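Hypothetical protein (Bacteroides fragilis, PDB 4JJA) is of unknown function but may act as a peptidoglycan beta-N-acetylmuramidase. Local coordinates at residues Gly113-Thr118 / Ile168-Gly173; Asn146-Asp151 / Ala226-Pro231. One frame throughout, in Å; residues are numbered along the deposited sequence.

Contact 1: residues Gly113-Thr118 / Ile168-Gly173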
loop_
_atom_site.group_PDB
_atom_site.type_symbol
_atom_site.label_atom_id
_atom_site.label_comp_id
_atom_site.label_asym_id
_atom_site.label_seq_id
_atom_site.Cartn_x
_atom_site.Cartn_y
_atom_site.Cartn_z
ATOM N N GLY A 113 -3.299 1.575 0.812
ATOM C CA GLY A 113 -3.381 2.519 1.938
ATOM C C GLY A 113 -2.681 2.217 3.228
ATOM O O GLY A 113 -3.105 2.644 4.280
ATOM N N LEU A 114 -1.582 1.456 3.149
ATOM C CA LEU A 114 -0.826 1.078 4.314
ATOM C C LEU A 114 0.599 1.572 4.217
ATOM O O LEU A 114 1.248 1.517 3.177
ATOM C CB LEU A 114 -0.781 -0.450 4.466
ATOM C CG LEU A 114 -1.944 -1.065 5.216
ATOM C CD1 LEU A 114 -1.984 -0.575 6.668
ATOM C CD2 LEU A 114 -3.253 -0.887 4.441
ATOM N N ARG A 115 1.115 1.993 5.358
ATOM C CA ARG A 115 2.520 2.453 5.418
ATOM C C ARG A 115 3.538 1.390 5.012
ATOM O O ARG A 115 4.588 1.708 4.508
ATOM C CB ARG A 115 2.802 2.976 6.813
ATOM C CG ARG A 115 4.108 3.692 6.980
ATOM C CD ARG A 115 4.295 4.200 8.382
ATOM N NE ARG A 115 4.429 3.136 9.335
ATOM C CZ ARG A 115 3.995 3.175 10.598
ATOM N NH1 ARG A 115 3.344 4.230 11.076
ATOM N NH2 ARG A 115 4.181 2.094 11.386
ATOM N N PHE A 116 3.219 0.125 5.226
ATOM C CA PHE A 116 4.097 -0.977 4.921
ATOM C C PHE A 116 3.797 -1.642 3.592
ATOM O O PHE A 116 4.423 -2.659 3.257
ATOM C CB PHE A 116 4.211 -1.976 6.083
ATOM C CG PHE A 116 2.929 -2.318 6.779
ATOM C CD1 PHE A 116 1.912 -2.997 6.115
ATOM C CD2 PHE A 116 2.747 -1.993 8.116
ATOM C CE1 PHE A 116 0.722 -3.348 6.768
ATOM C CE2 PHE A 116 1.567 -2.339 8.764
ATOM C CZ PHE A 116 0.553 -2.994 8.088
ATOM N N TYR A 117 2.921 -1.021 2.769
ATOM C CA TYR A 117 2.706 -1.410 1.366
ATOM C C TYR A 117 3.396 -0.323 0.562
ATOM O O TYR A 117 2.974 0.827 0.612
ATOM C CB TYR A 117 1.234 -1.493 1.084
ATOM C CG TYR A 117 0.914 -2.186 -0.235
ATOM C CD1 TYR A 117 0.708 -3.542 -0.265
ATOM C CD2 TYR A 117 0.721 -1.478 -1.411
ATOM C CE1 TYR A 117 0.385 -4.209 -1.402
ATOM C CE2 TYR A 117 0.400 -2.116 -2.594
ATOM C CZ TYR A 117 0.232 -3.499 -2.581
ATOM O OH TYR A 117 -0.109 -4.106 -3.771
ATOM N N THR A 118 4.408 -0.739 -0.214
ATOM C CA THR A 118 5.574 0.103 -0.573
ATOM C C THR A 118 5.575 0.901 -1.838
ATOM O O THR A 118 6.569 1.552 -2.150
ATOM C CB THR A 118 6.897 -0.736 -0.629
ATOM O OG1 THR A 118 6.859 -1.704 -1.682
ATOM C CG2 THR A 118 7.126 -1.426 0.704
ATOM N N ILE A 168 4.163 8.925 8.869
ATOM C CA ILE A 168 2.725 8.805 8.668
ATOM C C ILE A 168 2.229 7.657 9.539
ATOM O O ILE A 168 3.009 6.819 9.993
ATOM C CB ILE A 168 2.353 8.641 7.173
ATOM C CG1 ILE A 168 2.909 7.300 6.601
ATOM C CG2 ILE A 168 2.812 9.820 6.364
ATOM C CD1 ILE A 168 2.593 7.081 5.122
ATOM N N PRO A 169 0.920 7.572 9.796
ATOM C CA PRO A 169 0.350 6.465 10.549
ATOM C C PRO A 169 0.371 5.166 9.731
ATOM O O PRO A 169 0.745 5.168 8.556
ATOM C CB PRO A 169 -1.101 6.926 10.852
ATOM C CG PRO A 169 -1.089 8.434 10.643
ATOM C CD PRO A 169 -0.108 8.568 9.468
ATOM N N ILE A 170 -0.002 4.062 10.359
ATOM C CA ILE A 170 -0.062 2.801 9.666
ATOM C C ILE A 170 -1.069 2.881 8.525
ATOM O O ILE A 170 -0.790 2.476 7.370
ATOM C CB ILE A 170 -0.381 1.628 10.642
ATOM C CG1 ILE A 170 0.790 1.434 11.630
ATOM C CG2 ILE A 170 -0.682 0.339 9.912
ATOM C CD1 ILE A 170 0.526 0.382 12.709
ATOM N N VAL A 171 -2.287 3.333 8.850
ATOM C CA VAL A 171 -3.365 3.548 7.875
ATOM C C VAL A 171 -3.373 5.076 7.744
ATOM O O VAL A 171 -3.808 5.786 8.657
ATOM C CB VAL A 171 -4.691 2.970 8.394
ATOM C CG1 VAL A 171 -5.838 3.406 7.423
ATOM C CG2 VAL A 171 -4.641 1.456 8.579
ATOM N N HIS A 172 -2.879 5.581 6.611
ATOM C CA HIS A 172 -2.709 7.020 6.434
ATOM C C HIS A 172 -3.958 7.710 5.867
ATOM O O HIS A 172 -4.090 8.936 5.979
ATOM C CB HIS A 172 -1.454 7.320 5.603
ATOM C CG HIS A 172 -1.416 6.590 4.304
ATOM N ND1 HIS A 172 -2.249 6.913 3.250
ATOM C CD2 HIS A 172 -0.608 5.587 3.879
ATOM C CE1 HIS A 172 -1.936 6.131 2.226
ATOM N NE2 HIS A 172 -0.975 5.284 2.606
ATOM N N GLY A 173 -4.846 6.927 5.245
ATOM C CA GLY A 173 -6.071 7.417 4.744
ATOM C C GLY A 173 -6.055 8.242 3.480
ATOM O O GLY A 173 -7.051 8.856 3.155
HETATM O O HOH W 1 -5.151 4.308 4.287
HETATM O O HOH W 2 0.109 3.209 1.098
#

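Contact 2: residues Asn146-Asp151 / Ala226-Pro231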
loop_
_atom_site.group_PDB
_atom_site.type_symbol
_atom_site.label_atom_id
_atom_site.label_comp_id
_atom_site.label_asym_id
_atom_site.label_seq_id
_atom_site.Cartn_x
_atom_site.Cartn_y
_atom_site.Cartn_z
ATOM N N ASN A 146 -8.683 1.817 1.715
ATOM C CA ASN A 146 -8.613 2.066 3.152
ATOM C C ASN A 146 -8.524 3.585 3.434
ATOM O O ASN A 146 -7.956 4.013 4.433
ATOM C CB ASN A 146 -7.436 1.284 3.781
ATOM C CG ASN A 146 -7.759 -0.176 3.929
ATOM O OD1 ASN A 146 -8.765 -0.524 4.584
ATOM N ND2 ASN A 146 -6.881 -1.051 3.443
ATOM N N GLY A 147 -9.136 4.376 2.571
ATOM C CA GLY A 147 -9.119 5.826 2.677
ATOM C C GLY A 147 -10.113 6.402 3.641
ATOM O O GLY A 147 -10.136 7.628 3.808
ATOM N N HIS A 148 -10.912 5.554 4.260
ATOM C CA HIS A 148 -12.018 5.969 5.090
ATOM C C HIS A 148 -11.618 6.209 6.531
ATOM O O HIS A 148 -12.472 6.631 7.333
ATOM C CB HIS A 148 -13.158 4.939 5.033
ATOM C CG HIS A 148 -12.726 3.539 5.362
ATOM N ND1 HIS A 148 -11.899 2.823 4.521
ATOM C CD2 HIS A 148 -12.973 2.743 6.432
ATOM C CE1 HIS A 148 -11.659 1.637 5.070
ATOM N NE2 HIS A 148 -12.312 1.553 6.227
ATOM N N TYR A 149 -10.369 5.944 6.895
ATOM C CA TYR A 149 -9.909 6.180 8.252
ATOM C C TYR A 149 -8.436 6.415 8.272
ATOM O O TYR A 149 -7.739 6.213 7.291
ATOM C CB TYR A 149 -10.313 5.063 9.208
ATOM C CG TYR A 149 -9.645 3.718 9.064
ATOM C CD1 TYR A 149 -9.742 2.953 7.915
ATOM C CD2 TYR A 149 -8.924 3.180 10.150
ATOM C CE1 TYR A 149 -9.144 1.658 7.868
ATOM C CE2 TYR A 149 -8.364 1.936 10.094
ATOM C CZ TYR A 149 -8.492 1.166 8.968
ATOM O OH TYR A 149 -7.962 -0.097 8.973
ATOM N N VAL A 150 -7.956 6.842 9.443
ATOM C CA VAL A 150 -6.548 7.052 9.772
ATOM C C VAL A 150 -6.323 6.280 11.079
ATOM O O VAL A 150 -7.146 6.373 12.003
ATOM C CB VAL A 150 -6.215 8.536 9.930
ATOM C CG1 VAL A 150 -4.735 8.746 10.296
ATOM C CG2 VAL A 150 -6.604 9.300 8.648
ATOM N N ASP A 151 -5.234 5.507 11.170
ATOM C CA ASP A 151 -5.036 4.715 12.385
ATOM C C ASP A 151 -3.587 4.315 12.539
ATOM O O ASP A 151 -2.825 4.181 11.589
ATOM C CB ASP A 151 -5.931 3.455 12.328
ATOM C CG ASP A 151 -6.444 2.995 13.667
ATOM O OD1 ASP A 151 -6.136 3.611 14.685
ATOM O OD2 ASP A 151 -7.186 1.966 13.632
ATOM N N ALA A 226 -9.455 -9.403 2.553
ATOM C CA ALA A 226 -8.019 -9.405 2.831
ATOM C C ALA A 226 -7.539 -7.957 2.936
ATOM O O ALA A 226 -6.751 -7.620 3.795
ATOM C CB ALA A 226 -7.285 -10.130 1.707
ATOM N N ILE A 227 -7.984 -7.086 2.032
ATOM C CA ILE A 227 -7.552 -5.664 2.001
ATOM C C ILE A 227 -8.003 -4.957 3.262
ATOM O O ILE A 227 -7.286 -4.121 3.794
ATOM C CB ILE A 227 -8.013 -4.991 0.693
ATOM C CG1 ILE A 227 -7.181 -5.583 -0.457
ATOM C CG2 ILE A 227 -7.884 -3.439 0.774
ATOM C CD1 ILE A 227 -7.631 -5.250 -1.813
ATOM N N TYR A 228 -9.214 -5.233 3.722
ATOM C CA TYR A 228 -9.685 -4.601 4.932
ATOM C C TYR A 228 -9.038 -5.116 6.206
ATOM O O TYR A 228 -8.872 -4.379 7.171
ATOM C CB TYR A 228 -11.205 -4.687 5.047
ATOM C CG TYR A 228 -11.967 -3.963 3.947
ATOM C CD1 TYR A 228 -11.612 -2.665 3.544
ATOM C CD2 TYR A 228 -13.095 -4.502 3.386
ATOM C CE1 TYR A 228 -12.315 -1.969 2.582
ATOM C CE2 TYR A 228 -13.832 -3.815 2.417
ATOM C CZ TYR A 228 -13.464 -2.559 2.000
ATOM O OH TYR A 228 -14.193 -1.888 1.057
ATOM N N LEU A 229 -8.704 -6.402 6.226
ATOM C CA LEU A 229 -8.003 -7.013 7.357
ATOM C C LEU A 229 -6.501 -6.760 7.390
ATOM O O LEU A 229 -5.883 -6.835 8.439
ATOM C CB LEU A 229 -8.288 -8.532 7.387
ATOM C CG LEU A 229 -9.668 -8.928 7.913
ATOM C CD1 LEU A 229 -9.925 -10.406 7.619
ATOM C CD2 LEU A 229 -9.771 -8.630 9.393
ATOM N N TYR A 230 -5.920 -6.421 6.232
ATOM C CA TYR A 230 -4.509 -6.235 6.070
ATOM C C TYR A 230 -3.874 -5.340 7.153
ATOM O O TYR A 230 -2.800 -5.718 7.685
ATOM C CB TYR A 230 -4.230 -5.784 4.623
ATOM C CG TYR A 230 -2.810 -5.588 4.220
ATOM C CD1 TYR A 230 -1.923 -6.639 4.104
ATOM C CD2 TYR A 230 -2.369 -4.351 3.822
ATOM C CE1 TYR A 230 -0.607 -6.442 3.716
ATOM C CE2 TYR A 230 -1.065 -4.135 3.423
ATOM C CZ TYR A 230 -0.173 -5.166 3.400
ATOM O OH TYR A 230 1.131 -4.921 3.004
ATOM N N PRO A 231 -4.482 -4.196 7.493
ATOM C CA PRO A 231 -3.826 -3.384 8.514
ATOM C C PRO A 231 -3.588 -4.073 9.841
ATOM O O PRO A 231 -2.602 -3.789 10.522
ATOM C CB PRO A 231 -4.800 -2.196 8.700
ATOM C CG PRO A 231 -5.550 -2.149 7.425
ATOM C CD PRO A 231 -5.691 -3.551 6.926
HETATM O O HOH W 3 -9.151 -1.659 7.005
#

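Contact 1: residues Gly113-Thr118 / Ile168-Gly173
R115 reaches I168 because its CG stands anti to the backbone N (chi1 -170°) and the chain then bends at chi3 (67°), carrying the guanidinium past the I168 side chain. There NH1 donates to the carbonyl O of I168 at 2.8 Å, with that oxygen at the edge of the guanidinium and close to its plane. CG1 of I170 lies over one guanidinium face, 3.5 Å from NH2 of R115. The backbone N of R115 also donates to I170 O (2.8 Å, 160° at the hydrogen), so one arginine holds the partner loop at two levels. NH1 also bonds to P153 O, and NH2 to L328 O and V329 O, which suits a long side chain with several donors. Branched I170 uses its CG2 to meet both L114 CD1 (3.6 Å) and F116 CE2 (3.7 Å). H172 lays a face of its ring against G113, whose positive phi suits a residue without a side chain; water 1 bridges G113 O and G173 N. Both segments are loops following neighbouring parallel strands, 104-107 and 136-140, and leading into helices 119-132 and 176-185; L114 and V171 rest on helix 224-233, I168 and P169 on helix 352-362.

Contact 2: residues Asn146-Asp151 / Ala226-Pro231
Direct hydrogen bonding between the segments rests on N146, whose amide ND2 points at the carbonyl O of I227 on helix 224-233. The bond is 3.1 Å long and nearly straight, 176° at the hydrogen, and the acceptor lies in the amide plane; seen from the carbonyl, however, the donor sits above the carbonyl plane. ND2 also donates to V112 O. Asparagine suits this place because its short amide offers two N-H groups beside an acceptor oxygen.

Water-mediated bonding uses that oxygen. Water 3 donates to N146 OD1 and to Y228 O, each at 2.7 Å, and accepts from Y149 OH at 2.8 Å. Y149 spans the distance from its loop with a rigid ring and ends in a hydroxyl; with CG between the backbone N and the carbonyl carbon (chi1 70°), its ring reaches across to the helix.

Van der Waals contacts surround these bonds. OD1 of N146 lies at the edge of the Y228 ring, 3.7 Å from CD1, with the amide and ring planes 71° apart. CG of P231 packs 3.5 Å from Y149 OH, and CG2 of I227 approaches N146 ND2. Beyond them, H148 and Y228 each make an edge-to-face contact with W298.

The chemistry implies a polar junction with its partners well matched: both ends of the N146 amide are engaged, which fixes the flip of that group, and a water with three partners joins the loop to a helix carbonyl.

Overall arrangement
The centres of contacts 1 and 2 lie about 9 Å apart, and the two touch within the long loop between strand 136-140 and helix 176-185. D151 N and V171 O are 2.9 Å apart, a probable hydrogen bond, and I170 and V171 together face D151 as a classic beta bulge. Helix 224-233 serves both: P231 meets Y149 in contact 2 and also touches L114 and V171 of contact 1, while V112, just before 113-118, shares the N146 amide. Glycerol, probably from crystallisation, lies about 5 Å from the F116 side chain; glycerol also hydrogen-bonds T118 N and Y230 OH, and may mark a pocket near 113-118 and Y230 of helix 224-233.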